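Local coordinates for TRAP dicarboxylate transporter-DctP subunit (PDB 4PE3), which probably serves as the periplasmic solute-binding subunit of a TRAP dicarboxylate transporter, capturing a substrate between two lobes and handing it to the membrane partners, at residues E287-K290 against K294-V297; A212-F217 against Q221-N226; P235-L240 against A306-I311. One frame throughout, in Å; residues are numbered along the deposited sequence. Where two conformers were deposited one is given.

Contact 1: E287-K290 against K294-V297. With ZN (zinc ion), chain L.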
ATOM      1  N   GLU A 287       0.676   3.993  21.973  1.00 11.76           N
ATOM      2  CA  GLU A 287       1.043   4.415  23.313  1.00 14.33           C
ATOM      3  C   GLU A 287      -0.222   4.796  24.081  1.00 13.46           C
ATOM      4  O   GLU A 287      -0.404   4.394  25.238  1.00 14.40           O
ATOM      5  CB  GLU A 287       2.009   5.582  23.131  1.00 18.90           C
ATOM      6  CG  GLU A 287       2.426   6.411  24.319  1.00 22.35           C
ATOM      7  CD  GLU A 287       3.213   7.650  23.825  1.00 21.83           C
ATOM      8  OE1 GLU A 287       2.580   8.624  23.385  1.00 29.49           O
ATOM      9  OE2 GLU A 287       4.458   7.653  23.810  1.00 39.18           O
ATOM     10  N   ALA A 288      -1.123   5.524  23.428  1.00 11.69           N
ATOM     11  CA  ALA A 288      -2.384   5.917  24.033  1.00 14.10           C
ATOM     12  C   ALA A 288      -3.259   4.698  24.318  1.00 11.57           C
ATOM     13  O   ALA A 288      -3.865   4.584  25.391  1.00 13.22           O
ATOM     14  CB  ALA A 288      -3.103   6.915  23.153  1.00 15.11           C
ATOM     15  N   ALA A 289      -3.338   3.776  23.372  1.00 12.27           N
ATOM     16  CA  ALA A 289      -4.095   2.542  23.599  1.00 12.76           C
ATOM     17  C   ALA A 289      -3.579   1.777  24.814  1.00 11.87           C
ATOM     18  O   ALA A 289      -4.348   1.351  25.688  1.00 14.27           O
ATOM     19  CB  ALA A 289      -4.006   1.668  22.344  1.00 12.76           C
ATOM     20  N   LYS A 290      -2.274   1.588  24.901  1.00 12.89           N
ATOM     21  CA  LYS A 290      -1.723   0.803  25.996  1.00 16.43           C
ATOM     22  C   LYS A 290      -1.890   1.510  27.333  1.00 17.94           C
ATOM     23  O   LYS A 290      -2.078   0.853  28.351  1.00 17.72           O
ATOM     24  CB  LYS A 290      -0.255   0.455  25.728  1.00 16.25           C
ATOM     25  CG  LYS A 290      -0.088  -0.546  24.608  1.00 17.31           C
ATOM     26  CD  LYS A 290       1.368  -0.990  24.423  1.00 15.44           C
ATOM     27  CE  LYS A 290       1.466  -2.061  23.351  1.00 18.21           C
ATOM     28  NZ  LYS A 290       2.848  -2.637  23.197  1.00 26.79           N
ATOM     29  N   LYS A 294      -6.859  -1.233  28.916  1.00 16.15           N
ATOM     30  CA  LYS A 294      -7.888  -2.173  28.468  1.00 16.16           C
ATOM     31  C   LYS A 294      -7.562  -2.837  27.134  1.00 16.10           C
ATOM     32  O   LYS A 294      -8.016  -3.951  26.850  1.00 21.57           O
ATOM     33  CB  LYS A 294      -9.252  -1.456  28.383  1.00 18.79           C
ATOM     34  CG  LYS A 294      -9.845  -1.047  29.742  1.00 21.89           C
ATOM     35  CD  LYS A 294     -10.070  -2.276  30.641  1.00 21.28           C
ATOM     36  CE  LYS A 294     -10.631  -1.952  31.994  1.00 31.37           C
ATOM     37  NZ  LYS A 294     -10.520  -3.153  32.885  1.00 32.63           N
ATOM     38  N   ILE A 295      -6.772  -2.171  26.310  1.00 12.98           N
ATOM     39  CA  ILE A 295      -6.504  -2.634  24.965  1.00 12.00           C
ATOM     40  C   ILE A 295      -5.214  -3.465  24.950  1.00 16.17           C
ATOM     41  O   ILE A 295      -4.206  -3.056  25.520  1.00 17.24           O
ATOM     42  CB  ILE A 295      -6.397  -1.449  24.003  1.00 12.12           C
ATOM     43  CG1 ILE A 295      -7.750  -0.704  23.940  1.00 12.96           C
ATOM     44  CG2 ILE A 295      -5.963  -1.921  22.610  1.00 13.44           C
ATOM     45  CD1 ILE A 295      -7.669   0.674  23.286  1.00 13.70           C
ATOM     46  N   THR A 296      -5.284  -4.642  24.337  1.00 12.75           N
ATOM     47  CA  THR A 296      -4.124  -5.529  24.176  1.00 12.66           C
ATOM     48  C   THR A 296      -3.659  -5.439  22.738  1.00 13.03           C
ATOM     49  O   THR A 296      -4.397  -5.759  21.806  1.00 11.31           O
ATOM     50  CB  THR A 296      -4.485  -6.977  24.488  1.00 15.28           C
ATOM     51  OG1 THR A 296      -4.984  -7.056  25.823  1.00 16.33           O
ATOM     52  CG2 THR A 296      -3.262  -7.879  24.365  1.00 17.96           C
ATOM     53  N   VAL A 297      -2.441  -4.960  22.530  1.00 13.62           N
ATOM     54  CA  VAL A 297      -1.928  -4.802  21.177  1.00 13.07           C
ATOM     55  C   VAL A 297      -1.091  -6.032  20.838  1.00 13.38           C
ATOM     56  O   VAL A 297      -0.059  -6.264  21.459  1.00 17.15           O
ATOM     57  CB  VAL A 297      -1.099  -3.534  21.053  1.00 11.02           C
ATOM     58  CG1 VAL A 297      -0.561  -3.358  19.616  1.00 15.43           C
ATOM     59  CG2 VAL A 297      -1.950  -2.324  21.484  1.00 13.98           C
TER
HETATM   60 ZN    ZN L 411       4.216   9.505  22.684  0.84 15.56          ZN
HETATM   61  O   HOH W   1      -6.767   0.849  26.829  1.00 14.72           O
HETATM   62  O   HOH W   2      -4.100  -1.189  27.332  1.00 27.81           O
HETATM   63  O   HOH W   3       2.532  -5.022  21.210  1.00 21.08           O
HETATM   64  O   HOH W   4       2.844  10.897  22.023  1.00 24.98           O

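Contact 2: A212-F217 against Q221-N226. With ZN (zinc ion), chain F; ZN (zinc ion), chain H.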
ATOM      1  N   ALA A 212     -12.107  -6.448  11.688  1.00  8.52           N
ATOM      2  CA  ALA A 212     -12.187  -5.679  10.464  1.00  9.44           C
ATOM      3  C   ALA A 212     -10.863  -5.253   9.918  1.00  7.76           C
ATOM      4  O   ALA A 212      -9.963  -4.865  10.651  1.00  8.49           O
ATOM      5  CB  ALA A 212     -13.040  -4.422  10.691  1.00  8.94           C
ATOM      6  N   ASP A 213     -10.786  -5.298   8.589  1.00  8.38           N
ATOM      7  CA  ASP A 213      -9.937  -4.394   7.839  1.00  9.12           C
ATOM      8  C   ASP A 213     -10.502  -2.995   7.985  1.00 11.23           C
ATOM      9  O   ASP A 213     -11.678  -2.793   7.724  1.00 10.83           O
ATOM     10  CB  ASP A 213      -9.956  -4.835   6.362  1.00 10.51           C
ATOM     11  CG  ASP A 213      -9.169  -3.919   5.457  1.00 14.21           C
ATOM     12  OD1 ASP A 213      -9.350  -2.685   5.536  1.00 12.10           O
ATOM     13  OD2 ASP A 213      -8.385  -4.436   4.627  1.00 13.61           O
ATOM     14  N   TYR A 214      -9.688  -2.041   8.410  1.00  9.69           N
ATOM     15  CA  TYR A 214     -10.091  -0.651   8.374  1.00 11.49           C
ATOM     16  C   TYR A 214      -8.902   0.115   7.796  1.00 13.01           C
ATOM     17  O   TYR A 214      -8.673   0.054   6.543  1.00 19.08           O
ATOM     18  CB  TYR A 214     -10.600  -0.164   9.745  1.00 10.15           C
ATOM     19  CG  TYR A 214     -11.407   1.116   9.651  1.00 10.67           C
ATOM     20  CD1 TYR A 214     -12.660   1.126   9.051  1.00 12.09           C
ATOM     21  CD2 TYR A 214     -10.902   2.311  10.131  1.00 11.44           C
ATOM     22  CE1 TYR A 214     -13.384   2.294   8.927  1.00 13.91           C
ATOM     23  CE2 TYR A 214     -11.629   3.491  10.021  1.00 13.68           C
ATOM     24  CZ  TYR A 214     -12.862   3.460   9.430  1.00 14.50           C
ATOM     25  OH  TYR A 214     -13.578   4.627   9.342  1.00 19.65           O
ATOM     26  N   SER A 215      -8.067   0.695   8.649  1.00  7.40           N
ATOM     27  CA  SER A 215      -6.994   1.579   8.220  1.00  7.40           C
ATOM     28  C   SER A 215      -5.707   1.380   9.035  1.00  7.01           C
ATOM     29  O   SER A 215      -5.524   0.319   9.661  1.00  7.23           O
ATOM     30  CB  SER A 215      -7.486   3.029   8.305  1.00  9.90           C
ATOM     31  OG  SER A 215      -6.573   3.976   7.767  1.00 11.37           O
ATOM     32  N   VAL A 216      -4.813   2.362   9.023  1.00  7.53           N
ATOM     33  CA  VAL A 216      -3.622   2.349   9.828  1.00  7.01           C
ATOM     34  C   VAL A 216      -4.010   2.513  11.295  1.00  6.84           C
ATOM     35  O   VAL A 216      -5.102   3.009  11.605  1.00  6.94           O
ATOM     36  CB  VAL A 216      -2.634   3.432   9.373  1.00  7.27           C
ATOM     37  CG1 VAL A 216      -2.267   3.187   7.913  1.00  8.02           C
ATOM     38  CG2 VAL A 216      -3.201   4.841   9.550  1.00  8.61           C
ATOM     39  N   PHE A 217      -3.126   2.099  12.187  1.00  6.82           N
ATOM     40  CA  PHE A 217      -3.442   2.117  13.618  1.00  6.88           C
ATOM     41  C   PHE A 217      -3.916   3.480  14.114  1.00  7.39           C
ATOM     42  O   PHE A 217      -4.859   3.572  14.916  1.00  7.83           O
ATOM     43  CB  PHE A 217      -2.273   1.624  14.473  1.00  7.08           C
ATOM     44  CG  PHE A 217      -2.671   1.256  15.889  1.00  7.05           C
ATOM     45  CD1 PHE A 217      -2.777   2.239  16.875  1.00  9.37           C
ATOM     46  CD2 PHE A 217      -2.983  -0.040  16.221  1.00  9.71           C
ATOM     47  CE1 PHE A 217      -3.149   1.900  18.172  1.00  8.74           C
ATOM     48  CE2 PHE A 217      -3.358  -0.388  17.518  1.00 10.30           C
ATOM     49  CZ  PHE A 217      -3.442   0.580  18.489  1.00 10.10           C
ATOM     50  N   GLN A 221      -7.441   3.856  15.904  1.00  7.44           N
ATOM     51  CA  GLN A 221      -7.459   4.343  17.279  1.00  7.71           C
ATOM     52  C   GLN A 221      -8.328   5.591  17.423  1.00  9.02           C
ATOM     53  O   GLN A 221      -9.197   5.671  18.292  1.00  9.83           O
ATOM     54  CB  GLN A 221      -6.045   4.636  17.773  1.00  7.82           C
ATOM     55  CG  GLN A 221      -5.988   5.028  19.274  1.00  9.22           C
ATOM     56  CD  GLN A 221      -6.398   3.908  20.227  1.00 11.28           C
ATOM     57  OE1 GLN A 221      -6.284   2.737  19.914  1.00 10.75           O
ATOM     58  NE2 GLN A 221      -6.894   4.290  21.414  1.00 17.13           N
ATOM     59  N   ASP A 222      -8.123   6.557  16.538  1.00  8.33           N
ATOM     60  CA  ASP A 222      -8.884   7.808  16.584  1.00  8.99           C
ATOM     61  C   ASP A 222     -10.367   7.585  16.392  1.00  9.81           C
ATOM     62  O   ASP A 222     -11.191   8.356  16.918  1.00 11.40           O
ATOM     63  CB  ASP A 222      -8.428   8.762  15.483  1.00  9.26           C
ATOM     64  CG  ASP A 222      -7.274   9.629  15.880  1.00  9.40           C
ATOM     65  OD1 ASP A 222      -6.787   9.597  17.024  1.00 12.06           O
ATOM     66  OD2 ASP A 222      -6.834  10.401  14.995  1.00 10.49           O
ATOM     67  N   THR A 223     -10.718   6.553  15.639  0.52  9.14           N
ATOM     68  CA  THR A 223     -12.089   6.274  15.281  0.52  8.79           C
ATOM     69  C   THR A 223     -12.841   5.593  16.439  0.52 11.79           C
ATOM     70  O   THR A 223     -14.073   5.552  16.460  0.52 12.57           O
ATOM     71  CB  THR A 223     -12.126   5.487  13.942  0.52 14.02           C
ATOM     72  OG1 THR A 223     -11.528   6.291  12.900  0.52  9.92           O
ATOM     73  CG2 THR A 223     -13.531   5.152  13.542  0.52 19.89           C
ATOM     74  N   GLY A 224     -12.100   5.127  17.443  1.00 10.97           N
ATOM     75  CA  GLY A 224     -12.676   4.387  18.548  1.00 10.80           C
ATOM     76  C   GLY A 224     -12.774   2.877  18.332  1.00 10.01           C
ATOM     77  O   GLY A 224     -13.268   2.154  19.201  1.00 10.41           O
HETATM   78  N   MSE A 225     -12.324   2.405  17.173  0.62 11.03           N
HETATM   79  CA  MSE A 225     -12.345   0.977  16.852  0.62 10.35           C
HETATM   80  C   MSE A 225     -11.707   0.124  17.955  0.62  9.12           C
HETATM   81  O   MSE A 225     -12.279  -0.883  18.393  0.62  8.92           O
HETATM   82  CB  MSE A 225     -11.570   0.704  15.564  0.62 11.70           C
HETATM   83  CG  MSE A 225     -12.131   1.309  14.311  0.62 12.57           C
HETATM   84 SE   MSE A 225     -13.997   0.809  14.054  0.62 13.74          SE
HETATM   85  CE  MSE A 225     -14.301   1.770  12.406  0.62 12.66           C
ATOM     86  N   ASN A 226     -10.518   0.511  18.393  1.00  8.23           N
ATOM     87  CA  ASN A 226      -9.740  -0.286  19.331  1.00  8.90           C
ATOM     88  C   ASN A 226     -10.333  -0.233  20.729  1.00  8.96           C
ATOM     89  O   ASN A 226     -10.040  -1.104  21.560  1.00 10.34           O
ATOM     90  CB  ASN A 226      -8.304   0.185  19.361  1.00  8.72           C
ATOM     91  CG  ASN A 226      -7.600   0.001  18.024  1.00 10.24           C
ATOM     92  OD1 ASN A 226      -7.919  -0.900  17.255  1.00  9.43           O
ATOM     93  ND2 ASN A 226      -6.647   0.850  17.758  1.00  9.63           N
TER
HETATM   94 ZN    ZN F 405      -8.076  -1.386   4.745  0.86 15.23          ZN
HETATM   95 ZN    ZN H 407      -5.632  11.899  15.517  0.96 10.75          ZN
HETATM   96  O   HOH W   5      -7.209  -2.536   3.219  1.00 26.91           O
HETATM   97  O   HOH W   6     -12.531   6.865  10.311  1.00 27.48           O
HETATM   98  O   HOH W   7      -9.233  -0.110   3.735  1.00 15.40           O

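Contact 3: P235-L240 against A306-I311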
ATOM      1  N   PRO A 235       2.160  -4.468  14.413  1.00  9.25           N
ATOM      2  CA  PRO A 235       1.852  -4.113  13.036  1.00  7.41           C
ATOM      3  C   PRO A 235       0.861  -5.066  12.416  1.00  9.08           C
ATOM      4  O   PRO A 235       0.764  -6.227  12.826  1.00  9.43           O
ATOM      5  CB  PRO A 235       3.223  -4.209  12.345  1.00 10.33           C
ATOM      6  CG  PRO A 235       4.178  -3.914  13.420  1.00 11.30           C
ATOM      7  CD  PRO A 235       3.602  -4.650  14.607  1.00 11.71           C
ATOM      8  N   GLY A 236       0.062  -4.578  11.488  1.00  8.28           N
ATOM      9  CA  GLY A 236      -0.854  -5.438  10.772  1.00  7.78           C
ATOM     10  C   GLY A 236      -0.153  -6.481   9.914  1.00  8.83           C
ATOM     11  O   GLY A 236       1.075  -6.492   9.778  1.00  9.51           O
ATOM     12  N   PHE A 237      -0.957  -7.339   9.304  1.00  9.00           N
ATOM     13  CA  PHE A 237      -0.425  -8.504   8.602  1.00  9.28           C
ATOM     14  C   PHE A 237      -1.035  -8.704   7.226  1.00 11.19           C
ATOM     15  O   PHE A 237      -0.810  -9.753   6.618  1.00 10.96           O
ATOM     16  CB  PHE A 237      -0.629  -9.784   9.439  1.00 11.25           C
ATOM     17  CG  PHE A 237      -2.050 -10.022   9.835  1.00  9.51           C
ATOM     18  CD1 PHE A 237      -2.921 -10.631   8.967  1.00 10.13           C
ATOM     19  CD2 PHE A 237      -2.525  -9.601  11.073  1.00 10.70           C
ATOM     20  CE1 PHE A 237      -4.233 -10.837   9.304  1.00 10.81           C
ATOM     21  CE2 PHE A 237      -3.846  -9.776  11.409  1.00  9.79           C
ATOM     22  CZ  PHE A 237      -4.709 -10.385  10.524  1.00 11.49           C
ATOM     23  N   HIS A 238      -1.783  -7.736   6.690  1.00  9.54           N
ATOM     24  CA  HIS A 238      -2.488  -8.044   5.461  1.00  9.66           C
ATOM     25  C   HIS A 238      -2.618  -6.984   4.380  1.00 10.34           C
ATOM     26  O   HIS A 238      -2.789  -7.356   3.224  1.00 11.32           O
ATOM     27  CB  HIS A 238      -3.855  -8.641   5.758  1.00 11.96           C
ATOM     28  CG  HIS A 238      -4.932  -7.623   5.876  1.00 11.02           C
ATOM     29  ND1 HIS A 238      -5.132  -6.870   7.012  1.00 12.65           N
ATOM     30  CD2 HIS A 238      -5.853  -7.209   4.977  1.00 12.58           C
ATOM     31  CE1 HIS A 238      -6.126  -6.026   6.801  1.00 14.39           C
ATOM     32  NE2 HIS A 238      -6.590  -6.222   5.580  1.00 12.35           N
ATOM     33  N   SER A 239      -2.550  -5.687   4.687  1.00  8.58           N
ATOM     34  CA  SER A 239      -2.820  -4.668   3.685  1.00  8.12           C
ATOM     35  C   SER A 239      -1.795  -3.537   3.733  1.00  8.37           C
ATOM     36  O   SER A 239      -1.683  -2.836   4.745  1.00  9.26           O
ATOM     37  CB  SER A 239      -4.211  -4.093   3.861  1.00  9.40           C
ATOM     38  OG  SER A 239      -4.407  -3.122   2.833  1.00 10.57           O
ATOM     39  N   LEU A 240      -1.045  -3.356   2.653  1.00  9.09           N
ATOM     40  CA  LEU A 240      -0.014  -2.346   2.576  1.00 10.87           C
ATOM     41  C   LEU A 240      -0.020  -1.825   1.135  1.00 13.88           C
ATOM     42  O   LEU A 240       0.706  -2.348   0.280  1.00 12.07           O
ATOM     43  CB  LEU A 240       1.344  -2.943   2.962  1.00 11.16           C
ATOM     44  CG  LEU A 240       2.446  -1.966   3.383  1.00 15.91           C
ATOM     45  CD1 LEU A 240       3.606  -2.709   4.074  1.00 16.62           C
ATOM     46  CD2 LEU A 240       2.947  -1.198   2.192  1.00 14.53           C
ATOM     47  N   ALA A 306       4.682 -15.665   8.700  1.00 15.37           N
ATOM     48  CA  ALA A 306       5.079 -16.568   7.609  1.00 16.05           C
ATOM     49  C   ALA A 306       3.951 -17.555   7.292  1.00 16.24           C
ATOM     50  O   ALA A 306       3.706 -17.859   6.131  1.00 16.39           O
ATOM     51  CB  ALA A 306       6.365 -17.320   7.962  1.00 17.51           C
ATOM     52  N   LYS A 307       3.252 -18.033   8.314  1.00 16.35           N
ATOM     53  CA  LYS A 307       2.104 -18.895   8.088  1.00 17.52           C
ATOM     54  C   LYS A 307       1.012 -18.140   7.313  1.00 15.97           C
ATOM     55  O   LYS A 307       0.399 -18.682   6.399  1.00 16.41           O
ATOM     56  CB  LYS A 307       1.586 -19.454   9.421  1.00 18.16           C
ATOM     57  CG  LYS A 307       2.420 -20.624   9.923  1.00 18.53           C
ATOM     58  CD  LYS A 307       2.208 -20.900  11.411  1.00 22.54           C
ATOM     59  CE  LYS A 307       0.766 -21.092  11.740  1.00 25.04           C
ATOM     60  NZ  LYS A 307       0.594 -21.395  13.203  1.00 27.12           N
ATOM     61  N   PHE A 308       0.768 -16.882   7.673  1.00 14.29           N
ATOM     62  CA  PHE A 308      -0.234 -16.100   6.952  1.00 14.89           C
ATOM     63  C   PHE A 308       0.168 -15.907   5.478  1.00 13.39           C
ATOM     64  O   PHE A 308      -0.664 -16.043   4.583  1.00 13.62           O
ATOM     65  CB  PHE A 308      -0.507 -14.766   7.638  1.00 14.01           C
ATOM     66  CG  PHE A 308      -1.736 -14.087   7.125  1.00 13.95           C
ATOM     67  CD1 PHE A 308      -2.995 -14.467   7.575  1.00 13.68           C
ATOM     68  CD2 PHE A 308      -1.645 -13.082   6.176  1.00 12.20           C
ATOM     69  CE1 PHE A 308      -4.142 -13.838   7.091  1.00 13.47           C
ATOM     70  CE2 PHE A 308      -2.788 -12.451   5.689  1.00 12.44           C
ATOM     71  CZ  PHE A 308      -4.031 -12.828   6.139  1.00 12.63           C
ATOM     72  N   ARG A 309       1.447 -15.663   5.228  1.00 14.46           N
ATOM     73  CA  ARG A 309       1.922 -15.598   3.838  1.00 13.92           C
ATOM     74  C   ARG A 309       1.613 -16.859   3.051  1.00 14.99           C
ATOM     75  O   ARG A 309       1.244 -16.808   1.885  1.00 17.03           O
ATOM     76  CB  ARG A 309       3.430 -15.377   3.744  1.00 18.78           C
ATOM     77  CG  ARG A 309       3.857 -14.047   4.247  1.00 18.45           C
ATOM     78  CD  ARG A 309       5.296 -13.743   3.877  1.00 16.71           C
ATOM     79  NE  ARG A 309       5.624 -12.469   4.476  1.00 15.36           N
ATOM     80  CZ  ARG A 309       6.050 -12.295   5.723  1.00 19.41           C
ATOM     81  NH1 ARG A 309       6.317 -13.342   6.497  1.00 18.57           N
ATOM     82  NH2 ARG A 309       6.251 -11.057   6.168  1.00 18.35           N
ATOM     83  N   GLY A 310       1.787 -17.998   3.701  1.00 15.92           N
ATOM     84  CA  GLY A 310       1.567 -19.269   3.041  1.00 17.13           C
ATOM     85  C   GLY A 310       0.111 -19.460   2.667  1.00 17.74           C
ATOM     86  O   GLY A 310      -0.209 -19.977   1.604  1.00 19.90           O
ATOM     87  N   ILE A 311      -0.791 -19.035   3.539  1.00 16.16           N
ATOM     88  CA  ILE A 311      -2.200 -19.122   3.205  1.00 16.76           C
ATOM     89  C   ILE A 311      -2.497 -18.165   2.048  1.00 15.47           C
ATOM     90  O   ILE A 311      -3.171 -18.517   1.093  1.00 16.60           O
ATOM     91  CB  ILE A 311      -3.079 -18.793   4.419  1.00 16.16           C
ATOM     92  CG1 ILE A 311      -3.050 -19.970   5.383  1.00 24.28           C
ATOM     93  CG2 ILE A 311      -4.502 -18.537   3.997  1.00 20.66           C
ATOM     94  CD1 ILE A 311      -2.746 -19.590   6.786  1.00 32.73           C
TER

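Contact 1: E287-K290 against K294-V297
No ring or amide mediates the meeting of Ala289 with Ile295 or of Lys290 with Val297; the one flat side-chain group here, the carboxylate of Glu287, is turned to a zinc ion, which it grips with both oxygens, OE1 at 2.0 Å and OE2 at 2.2 Å. Flat groups come from next door instead: the Phe217 ring and the Gln221 amide both touch Ala289. Across the contact itself, the Ala289 CB methyl meets CD1 of Ile295 at 3.9 Å. Lys290 is extended beyond CG and crosses Val297 at about a right angle, its CE 3.7 Å from Val297 CB. This course carries the ammonium to a water that accepts from Lys290 NZ and donates to Val297 O at 2.9 Å. Near the end of the helix, where carbonyls run short of amide partners, a second water donates to Ala289 O at 2.7 Å and accepts from Lys294 N. The 294-297 segment also packs on the short helix 225-228 through Ile295. The chain thus turns back at the C-terminal end of helix 257-291, with water bridging the turn, on the long helix characteristic of TRAP solute-binding proteins.

Contact 2: A212-F217 against Q221-N226
A zinc site and a Schellman motif flank this strand-loop-helix junction, where Tyr214 and Phe217 meet the 221-226 segment. Asp213 OD1 and the carbonyl O of Tyr214 bind the zinc, whose shell Glu155 and waters help to complete, so the loop leaving strand 211-213 is held by the metal. At the other end of helix 217-223, Gly224 with its positive phi closes the Schellman turn and also stands at the N-cap of helix 225-228. The Tyr214 ring lies between the two: in one of two conformers of the selenomethionine Met225, the CE methyl sits over the ring centre, 3.6 Å from the centroid, a CH-pi contact with selenium farther out above the same face. At the ring's edge a water in its plane links Tyr214 OH, 2.7 Å away, to Thr223 OG1 in the conformer given, whose other partner is Val219 O. With an alanine here in place of Tyr214, the Met225 methyl would probably lose its aromatic platform and the water its phenolic partner. Phe217 starts the helix, and its O accepts from Gln221 N at 2.8 Å. Chi1 of -164° swings the Phe217 ring away from its own N and lays it alongside Gln221, ring and amide planes 12° apart. Asn226 ND2 stands over one face near the rim, 3.3 Å from Phe217 CZ, while a nearly straight hydrogen bond (167°) ties it to Gln221 OE1.

Contact 3: P235-L240 against A306-I311
The irregular 235-240 segment, entered through a cis peptide bond before Pro235, passes helix 302-320 with its closest approach at Phe237 and Phe308, whose CA atoms are 7.8 Å apart. These two residues carry the contact as a T-shaped pair. The edge of Phe237 is turned to the face of Phe308, the planes at 73° and the centroids 4.8 Å apart. CD1 of Phe237 stands over the centre of the Phe308 ring, and Phe237 CE1 lies 3.7 Å from Phe308 CE1. The side chain of Phe237 takes the crowded position between its own N and carbonyl carbon (chi1 55°), which brings the ring edge against the helix. Its backbone joins in as well: Phe237 O comes within 3.5 Å of Phe308 CD2. His238 adds only its CB, 4.0 Å from Phe308 CE2, because its imidazole leads away to the metal-binding Asp213, where NE2 is hydrogen-bonded to OD2. Around the pair, Trp300 stacks on Phe237, and helix 180-187 closes in through Phe185 on Phe237 and Val184 on Phe308. Arg305, on the same helix as Phe308, donates to the carbonyls of Pro235 and Gly236, adding polar ties to the apolar one. The result is a buried aromatic cluster beside the segment that crosses from one lobe to the other, as expected of the two-lobed periplasmic binding protein fold.

Contact 3 is the buried one, an aromatic pair between distant parts of the chain, whereas contact 1 lies farthest out, with aliphatic touches and bridging waters, and contact 2 is intermediate. Contacts 1 and 2 share a border: Ala289 and Ile295 of contact 1 pack on Phe217, Gln221 and Asn226 of contact 2, so the end of helix 257-291 rests on the short helices after strand 211-213. Contact 2 joins contact 3 by polar means, through the Asp213-His238 bond, which places the histidine in the second shell of the zinc. Contacts 1 and 3 do not touch, their centres about 22 Å apart.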